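Long-range contact in extracellular ligand-binding receptor (PDB 4ZPJ), which probably binds a small solute outside the cell for uptake by an ABC transporter: residues A300-N313 with L395-N409. Numbering follows the deposited sequence.
Sequences ALGLVSGTLYTAYN and LLCRVEQLDDGTYAN
T310 meets N409 through CB and OG1, and C397 through CG2. T310 CB lies 3.5 Å from N409 O. T310 OG1, set anti to the backbone N (chi1 169°), donates to N409 O over 2.7 Å, in the carbonyl plane and on a lone pair. OG1 also accepts from Y312 N, which makes an ST turn, and from a water that N409 N donates to. T310 CG2, the other branch, meets C397 SG at 3.8 Å. A valine at T310 would probably leave N409 O without its hydroxyl donor and the Y312 end of the turn less fixed. Strand 304-307 pairs antiparallel with strand 390-401, itself in a hairpin with strand 407-418. This antiparallel sheet belongs to a periplasmic binding protein fold. S305 and C397 form a hydrogen-bonded pair, and T307 and L395 form the next hydrogen-bonded pair. T307 CG2 also touches C397 SG, at nearly a right angle to T310 CG2. Ahead of strand 304-307, G302 N gives V399 O a nearly straight bond of 2.9 Å. The Y312 ring lies with one face over A408 CB, a CH-pi contact 3.7 Å from the ring centroid. T406 CG2 meets Y312 OH at 3.7 Å.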
loop_
_atom_site.group_PDB
_atom_site.type_symbol
_atom_site.label_atom_id
_atom_site.label_comp_id
_atom_site.label_asym_id
_atom_site.label_seq_id
_atom_site.Cartn_x
_atom_site.Cartn_y
_atom_site.Cartn_z
ATOM N N ALA A 300 9.682 18.253 0.875
ATOM C CA ALA A 300 8.997 17.512 1.914
ATOM C C ALA A 300 9.749 17.512 3.241
ATOM O O ALA A 300 9.320 16.876 4.152
ATOM C CB ALA A 300 8.750 16.094 1.456
ATOM N N LEU A 301 10.841 18.249 3.377
ATOM C CA LEU A 301 11.606 18.198 4.632
ATOM C C LEU A 301 10.798 18.618 5.842
ATOM O O LEU A 301 10.200 19.696 5.832
ATOM C CB LEU A 301 12.843 19.048 4.502
ATOM C CG LEU A 301 14.050 18.943 5.420
ATOM C CD1 LEU A 301 14.622 17.535 5.490
ATOM C CD2 LEU A 301 15.132 19.915 4.919
ATOM N N GLY A 302 10.762 17.772 6.888
ATOM C CA GLY A 302 10.003 18.095 8.102
ATOM C C GLY A 302 8.521 17.708 8.128
ATOM O O GLY A 302 7.897 17.745 9.160
ATOM N N LEU A 303 7.982 17.289 6.993
ATOM C CA LEU A 303 6.627 16.850 6.839
ATOM C C LEU A 303 6.420 15.496 7.488
ATOM O O LEU A 303 7.195 14.575 7.332
ATOM C CB LEU A 303 6.262 16.776 5.321
ATOM C CG LEU A 303 5.630 18.035 4.697
ATOM C CD1 LEU A 303 6.117 19.313 5.361
ATOM C CD2 LEU A 303 5.686 18.128 3.189
ATOM N N VAL A 304 5.318 15.374 8.186
ATOM C CA VAL A 304 4.935 14.125 8.821
ATOM C C VAL A 304 3.888 13.409 7.979
ATOM O O VAL A 304 2.959 14.043 7.466
ATOM C CB VAL A 304 4.372 14.466 10.241
ATOM C CG1 VAL A 304 3.516 13.375 10.752
ATOM C CG2 VAL A 304 5.521 14.722 11.213
ATOM N N SER A 305 4.009 12.087 7.889
ATOM C CA SER A 305 3.053 11.251 7.194
ATOM C C SER A 305 2.901 9.866 7.850
ATOM O O SER A 305 3.827 9.337 8.455
ATOM C CB SER A 305 3.468 11.051 5.721
ATOM O OG SER A 305 4.623 10.272 5.628
ATOM N N GLY A 306 1.731 9.267 7.663
ATOM C CA GLY A 306 1.540 7.863 7.939
ATOM C C GLY A 306 2.002 7.042 6.775
ATOM O O GLY A 306 1.819 7.425 5.615
ATOM N N THR A 307 2.620 5.918 7.060
ATOM C CA THR A 307 3.015 4.992 6.010
ATOM C C THR A 307 3.058 3.533 6.453
ATOM O O THR A 307 3.089 3.203 7.654
ATOM C CB THR A 307 4.388 5.356 5.397
ATOM O OG1 THR A 307 4.588 4.652 4.129
ATOM C CG2 THR A 307 5.520 5.059 6.361
ATOM N N LEU A 308 3.071 2.673 5.458
ATOM C CA LEU A 308 3.108 1.235 5.645
ATOM C C LEU A 308 4.543 0.788 6.008
ATOM O O LEU A 308 4.745 -0.175 6.724
ATOM C CB LEU A 308 2.629 0.586 4.354
ATOM C CG LEU A 308 1.716 -0.626 4.310
ATOM C CD1 LEU A 308 0.394 -0.499 5.034
ATOM C CD2 LEU A 308 1.488 -0.916 2.827
ATOM N N TYR A 309 5.546 1.486 5.491
ATOM C CA TYR A 309 6.923 0.995 5.581
ATOM C C TYR A 309 7.888 2.071 5.175
ATOM O O TYR A 309 7.602 2.834 4.262
ATOM C CB TYR A 309 7.196 -0.252 4.689
ATOM C CG TYR A 309 8.621 -0.787 4.913
ATOM C CD1 TYR A 309 9.014 -1.290 6.131
ATOM C CD2 TYR A 309 9.566 -0.706 3.937
ATOM C CE1 TYR A 309 10.325 -1.692 6.368
ATOM C CE2 TYR A 309 10.869 -1.106 4.155
ATOM C CZ TYR A 309 11.252 -1.581 5.362
ATOM O OH TYR A 309 12.585 -1.996 5.554
ATOM N N THR A 310 9.039 2.099 5.847
ATOM C CA THR A 310 10.202 2.848 5.404
ATOM C C THR A 310 11.400 1.973 5.706
ATOM O O THR A 310 11.432 1.345 6.753
ATOM C CB THR A 310 10.362 4.164 6.202
ATOM O OG1 THR A 310 11.623 4.750 5.951
ATOM C CG2 THR A 310 10.192 3.936 7.775
ATOM N N ALA A 311 12.380 1.980 4.782
ATOM C CA ALA A 311 13.655 1.346 4.908
ATOM C C ALA A 311 14.509 1.802 6.116
ATOM O O ALA A 311 15.471 1.094 6.548
ATOM C CB ALA A 311 14.395 1.510 3.602
ATOM N N TYR A 312 14.149 2.935 6.712
ATOM C CA TYR A 312 14.859 3.415 7.921
ATOM C C TYR A 312 14.234 2.945 9.222
ATOM O O TYR A 312 14.566 3.478 10.281
ATOM C CB TYR A 312 15.019 4.948 7.901
ATOM C CG TYR A 312 15.900 5.357 6.712
ATOM C CD1 TYR A 312 17.322 5.404 6.809
ATOM C CD2 TYR A 312 15.336 5.515 5.468
ATOM C CE1 TYR A 312 18.100 5.695 5.686
ATOM C CE2 TYR A 312 16.101 5.814 4.348
ATOM C CZ TYR A 312 17.479 5.888 4.455
ATOM O OH TYR A 312 18.160 6.166 3.304
ATOM N N ASN A 313 13.357 1.938 9.171
ATOM C CA ASN A 313 12.732 1.485 10.385
ATOM C C ASN A 313 13.826 0.816 11.220
ATOM O O ASN A 313 14.683 0.116 10.668
ATOM C CB ASN A 313 11.585 0.544 10.075
ATOM C CG ASN A 313 10.699 0.272 11.261
ATOM O OD1 ASN A 313 10.663 1.033 12.223
ATOM N ND2 ASN A 313 9.996 -0.840 11.212
ATOM N N LEU A 395 3.439 3.113 10.463
ATOM C CA LEU A 395 4.569 3.926 10.872
ATOM C C LEU A 395 4.247 5.349 10.607
ATOM O O LEU A 395 3.851 5.688 9.505
ATOM C CB LEU A 395 5.856 3.547 10.133
ATOM C CG LEU A 395 6.149 2.032 10.290
ATOM C CD1 LEU A 395 7.202 1.509 9.331
ATOM C CD2 LEU A 395 6.464 1.551 11.676
ATOM N N LEU A 396 4.344 6.182 11.634
ATOM C CA LEU A 396 4.311 7.613 11.436
ATOM C C LEU A 396 5.726 8.133 11.238
ATOM O O LEU A 396 6.555 8.002 12.125
ATOM C CB LEU A 396 3.756 8.334 12.639
ATOM C CG LEU A 396 2.283 8.637 12.728
ATOM C CD1 LEU A 396 2.205 9.669 13.817
ATOM C CD2 LEU A 396 1.631 9.202 11.475
ATOM N N CYS A 397 5.946 8.817 10.130
ATOM C CA CYS A 397 7.254 9.213 9.740
ATOM C C CYS A 397 7.396 10.704 9.432
ATOM O O CYS A 397 6.414 11.435 9.235
ATOM C CB CYS A 397 7.620 8.452 8.509
ATOM S SG CYS A 397 7.840 6.702 8.808
ATOM N N ARG A 398 8.639 11.132 9.396
ATOM C CA ARG A 398 8.973 12.461 8.981
ATOM C C ARG A 398 10.128 12.362 8.023
ATOM O O ARG A 398 11.079 11.558 8.264
ATOM C CB ARG A 398 9.400 13.289 10.173
ATOM C CG ARG A 398 9.600 14.739 9.782
ATOM C CD ARG A 398 9.792 15.603 11.027
ATOM N NE ARG A 398 10.901 15.126 11.843
ATOM C CZ ARG A 398 11.200 15.596 13.053
ATOM N NH1 ARG A 398 10.462 16.563 13.565
ATOM N NH2 ARG A 398 12.247 15.097 13.743
ATOM N N VAL A 399 10.057 13.170 6.952
ATOM C CA VAL A 399 11.146 13.274 6.001
ATOM C C VAL A 399 12.268 14.070 6.572
ATOM O O VAL A 399 12.087 15.224 6.965
ATOM C CB VAL A 399 10.720 13.989 4.722
ATOM C CG1 VAL A 399 11.906 14.100 3.781
ATOM C CG2 VAL A 399 9.562 13.228 4.072
ATOM N N GLU A 400 13.446 13.485 6.551
ATOM C CA GLU A 400 14.660 14.134 7.036
ATOM C C GLU A 400 15.731 13.974 5.994
ATOM O O GLU A 400 15.572 13.232 5.015
ATOM C CB GLU A 400 15.112 13.562 8.358
ATOM C CG GLU A 400 14.010 13.646 9.394
ATOM C CD GLU A 400 14.502 13.248 10.767
ATOM O OE1 GLU A 400 15.733 13.006 10.911
ATOM O OE2 GLU A 400 13.655 13.172 11.681
ATOM N N GLN A 401 16.760 14.796 6.144
ATOM C CA GLN A 401 17.961 14.723 5.319
ATOM C C GLN A 401 19.126 14.212 6.169
ATOM O O GLN A 401 19.413 14.766 7.208
ATOM C CB GLN A 401 18.343 16.076 4.775
ATOM C CG GLN A 401 19.419 15.940 3.693
ATOM C CD GLN A 401 19.594 17.216 2.865
ATOM O OE1 GLN A 401 19.491 18.337 3.380
ATOM N NE2 GLN A 401 19.860 17.037 1.565
ATOM N N LEU A 402 19.771 13.159 5.673
ATOM C CA LEU A 402 20.939 12.579 6.268
ATOM C C LEU A 402 22.235 13.356 5.941
ATOM O O LEU A 402 22.280 14.246 5.076
ATOM C CB LEU A 402 21.072 11.142 5.810
ATOM C CG LEU A 402 19.867 10.259 6.012
ATOM C CD1 LEU A 402 20.204 8.804 5.779
ATOM C CD2 LEU A 402 19.310 10.408 7.412
ATOM N N ASP A 403 23.294 13.037 6.683
ATOM C CA ASP A 403 24.509 13.818 6.599
ATOM C C ASP A 403 25.185 13.663 5.210
ATOM O O ASP A 403 25.981 14.502 4.861
ATOM C CB ASP A 403 25.467 13.472 7.761
ATOM C CG ASP A 403 26.022 12.062 7.688
ATOM O OD1 ASP A 403 25.464 11.259 6.930
ATOM O OD2 ASP A 403 27.038 11.741 8.364
ATOM N N ASP A 404 24.862 12.612 4.446
ATOM C CA ASP A 404 25.376 12.423 3.109
ATOM C C ASP A 404 24.509 13.065 2.013
ATOM O O ASP A 404 24.826 12.930 0.821
ATOM C CB ASP A 404 25.526 10.943 2.783
ATOM C CG ASP A 404 24.200 10.247 2.593
ATOM O OD1 ASP A 404 23.404 10.274 3.546
ATOM O OD2 ASP A 404 23.918 9.689 1.493
ATOM N N GLY A 405 23.418 13.735 2.408
ATOM C CA GLY A 405 22.481 14.358 1.443
ATOM C C GLY A 405 21.210 13.601 1.152
ATOM O O GLY A 405 20.250 14.171 0.651
ATOM N N THR A 406 21.184 12.318 1.510
ATOM C CA THR A 406 20.060 11.467 1.220
ATOM C C THR A 406 18.868 11.893 2.052
ATOM O O THR A 406 19.020 12.229 3.240
ATOM C CB THR A 406 20.389 9.996 1.550
ATOM O OG1 THR A 406 21.477 9.547 0.738
ATOM C CG2 THR A 406 19.191 9.088 1.348
ATOM N N TYR A 407 17.691 11.799 1.430
ATOM C CA TYR A 407 16.395 12.074 2.039
ATOM C C TYR A 407 15.787 10.799 2.541
ATOM O O TYR A 407 15.843 9.819 1.877
ATOM C CB TYR A 407 15.460 12.727 1.022
ATOM C CG TYR A 407 15.918 14.119 0.694
ATOM C CD1 TYR A 407 15.694 15.148 1.593
ATOM C CD2 TYR A 407 16.596 14.404 -0.497
ATOM C CE1 TYR A 407 16.099 16.431 1.319
ATOM C CE2 TYR A 407 17.018 15.718 -0.798
ATOM C CZ TYR A 407 16.766 16.718 0.120
ATOM O OH TYR A 407 17.157 18.018 -0.102
ATOM N N ALA A 408 15.244 10.808 3.752
ATOM C CA ALA A 408 14.874 9.557 4.425
ATOM C C ALA A 408 13.552 9.766 5.115
ATOM O O ALA A 408 13.387 10.763 5.766
ATOM C CB ALA A 408 15.944 9.229 5.499
ATOM N N ASN A 409 12.655 8.800 5.069
ATOM C CA ASN A 409 11.494 8.798 5.989
ATOM C C ASN A 409 11.831 8.161 7.329
ATOM O O ASN A 409 12.071 6.953 7.391
ATOM C CB ASN A 409 10.336 8.042 5.375
ATOM C CG ASN A 409 9.629 8.859 4.336
ATOM O OD1 ASN A 409 8.980 9.855 4.653
ATOM N ND2 ASN A 409 9.746 8.454 3.115
HETATM O O HOH W 1 12.425 6.385 3.491
#